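Local coordinates for malonyl CoA-acyl carrier protein transacylase (Clostridium perfringens, PDB 3PTW) that probably transfers the malonyl group from malonyl-CoA to acyl carrier protein, the step that supplies malonyl units for fatty acid synthesis, at residues K118-A123 against S201-A206. Residues are numbered along the deposited sequence; the frame is centred on the assembly and turned at random.
Sequences KFMQEA and SMLQPA
The carbonyl oxygen of Phe119 is the polar atom most closely approached, with the methyl of Ala206 3.4 Å away (Phe119 O to Ala206 CB), a van der Waals contact and not a hydrogen bond. This methyl is pressed against the backbone of helix 106-122, Ala206 CB lying 3.8 Å from Met120 N, and has Phe119 CB at 3.8 Å and Ala123 CB at 4.0 Å as side-chain neighbours. With only a methyl on Ala206, the backbones come close, Phe119 CA lying 4.8 Å from Ala206 CA. The Phe119 ring leads away from 201-206 and touches Lys209 and Glu213 further along helix 204-214. Beside Ala206, Leu203 at the N-cap position reaches in with both branches: CD1 lies against the Ala123 methyl, and CD2 meets Met120 CG at 3.7 Å. The Leu203 and Met120 side chains cross at about a right angle; Met120 bends at chi3 (80°), bringing its CE back to 4.0 Å from Leu203 CD2. Phe198 touches both residues, extending this apolar patch. The intervening chain contains the four-stranded antiparallel sheet, so the contact joins the helices that precede and follow that insertion in sequence, consistent with the ferredoxin-like small subdomain inserted into the larger α/β subdomain in malonyl-CoA:ACP transacylases.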
loop_
_atom_site.group_PDB
_atom_site.type_symbol
_atom_site.label_atom_id
_atom_site.label_comp_id
_atom_site.label_asym_id
_atom_site.label_seq_id
_atom_site.Cartn_x
_atom_site.Cartn_y
_atom_site.Cartn_z
ATOM N N LYS A 118 -12.604 4.055 -6.817
ATOM C CA LYS A 118 -13.493 4.484 -7.894
ATOM C C LYS A 118 -12.864 5.642 -8.670
ATOM O O LYS A 118 -12.787 5.607 -9.915
ATOM C CB LYS A 118 -14.829 4.928 -7.294
ATOM C CG LYS A 118 -15.991 5.123 -8.264
ATOM C CD LYS A 118 -17.162 5.868 -7.574
ATOM C CE LYS A 118 -17.966 5.008 -6.560
ATOM N NZ LYS A 118 -17.441 4.858 -5.140
ATOM N N PHE A 119 -12.398 6.659 -7.938
ATOM C CA PHE A 119 -11.859 7.861 -8.577
ATOM C C PHE A 119 -10.575 7.557 -9.361
ATOM O O PHE A 119 -10.395 8.041 -10.494
ATOM C CB PHE A 119 -11.607 8.993 -7.561
ATOM C CG PHE A 119 -12.808 9.367 -6.724
ATOM C CD1 PHE A 119 -14.105 9.289 -7.236
ATOM C CD2 PHE A 119 -12.630 9.831 -5.418
ATOM C CE1 PHE A 119 -15.215 9.642 -6.455
ATOM C CE2 PHE A 119 -13.726 10.187 -4.627
ATOM C CZ PHE A 119 -15.024 10.094 -5.149
ATOM N N MET A 120 -9.691 6.755 -8.766
ATOM C CA MET A 120 -8.439 6.398 -9.429
ATOM C C MET A 120 -8.675 5.621 -10.728
ATOM O O MET A 120 -7.987 5.855 -11.730
ATOM C CB MET A 120 -7.523 5.612 -8.496
ATOM C CG MET A 120 -6.939 6.450 -7.361
ATOM S SD MET A 120 -6.048 5.461 -6.148
ATOM C CE MET A 120 -4.483 5.239 -6.987
ATOM N N GLN A 121 -9.652 4.708 -10.707
ATOM C CA GLN A 121 -9.944 3.880 -11.877
ATOM C C GLN A 121 -10.593 4.686 -13.002
ATOM O O GLN A 121 -10.289 4.463 -14.178
ATOM C CB GLN A 121 -10.823 2.682 -11.500
ATOM C CG GLN A 121 -10.774 1.479 -12.486
ATOM C CD GLN A 121 -9.347 1.022 -12.840
ATOM O OE1 GLN A 121 -9.024 0.806 -14.012
ATOM N NE2 GLN A 121 -8.495 0.888 -11.834
ATOM N N GLU A 122 -11.461 5.625 -12.628
ATOM C CA GLU A 122 -12.249 6.411 -13.581
ATOM C C GLU A 122 -11.561 7.673 -14.117
ATOM O O GLU A 122 -12.055 8.271 -15.059
ATOM C CB GLU A 122 -13.594 6.804 -12.960
ATOM C CG GLU A 122 -14.537 5.639 -12.711
ATOM C CD GLU A 122 -15.870 6.075 -12.097
ATOM O OE1 GLU A 122 -15.951 7.208 -11.562
ATOM O OE2 GLU A 122 -16.836 5.280 -12.151
ATOM N N ALA A 123 -10.443 8.078 -13.514
ATOM C CA ALA A 123 -9.771 9.346 -13.864
ATOM C C ALA A 123 -9.381 9.435 -15.338
ATOM O O ALA A 123 -9.596 10.456 -15.989
ATOM C CB ALA A 123 -8.539 9.573 -12.979
ATOM N N SER A 201 0.601 12.619 -12.846
ATOM C CA SER A 201 -0.236 13.807 -12.979
ATOM C C SER A 201 -1.578 13.557 -13.701
ATOM O O SER A 201 -2.508 14.356 -13.582
ATOM C CB SER A 201 0.552 14.907 -13.695
ATOM O OG SER A 201 0.689 14.589 -15.072
ATOM N N MET A 202 -1.682 12.452 -14.439
ATOM C CA MET A 202 -2.934 12.131 -15.136
ATOM C C MET A 202 -4.069 11.810 -14.183
ATOM O O MET A 202 -5.232 11.825 -14.580
ATOM C CB MET A 202 -2.738 10.970 -16.116
ATOM C CG MET A 202 -1.853 11.315 -17.299
ATOM S SD MET A 202 -1.444 9.861 -18.269
ATOM C CE MET A 202 -2.953 9.676 -19.236
ATOM N N LEU A 203 -3.735 11.503 -12.928
ATOM C CA LEU A 203 -4.757 11.242 -11.924
ATOM C C LEU A 203 -5.170 12.489 -11.170
ATOM O O LEU A 203 -5.799 12.402 -10.125
ATOM C CB LEU A 203 -4.327 10.132 -10.956
ATOM C CG LEU A 203 -5.068 8.810 -11.154
ATOM C CD1 LEU A 203 -4.773 8.218 -12.529
ATOM C CD2 LEU A 203 -4.724 7.810 -10.042
ATOM N N GLN A 204 -4.807 13.652 -11.703
ATOM C CA GLN A 204 -5.222 14.937 -11.136
ATOM C C GLN A 204 -6.735 14.978 -10.841
ATOM O O GLN A 204 -7.119 15.458 -9.781
ATOM C CB GLN A 204 -4.783 16.097 -12.053
ATOM C CG GLN A 204 -5.197 17.504 -11.604
ATOM C CD GLN A 204 -4.587 17.915 -10.261
ATOM O OE1 GLN A 204 -3.473 17.509 -9.910
ATOM N NE2 GLN A 204 -5.324 18.722 -9.508
ATOM N N PRO A 205 -7.594 14.458 -11.753
ATOM C CA PRO A 205 -9.044 14.520 -11.473
ATOM C C PRO A 205 -9.489 13.649 -10.296
ATOM O O PRO A 205 -10.441 14.006 -9.593
ATOM C CB PRO A 205 -9.679 14.019 -12.778
ATOM C CG PRO A 205 -8.618 14.234 -13.830
ATOM C CD PRO A 205 -7.342 13.931 -13.110
ATOM N N ALA A 206 -8.811 12.526 -10.077
ATOM C CA ALA A 206 -9.047 11.713 -8.878
ATOM C C ALA A 206 -8.558 12.376 -7.587
ATOM O O ALA A 206 -9.151 12.165 -6.532
ATOM C CB ALA A 206 -8.415 10.347 -9.029
#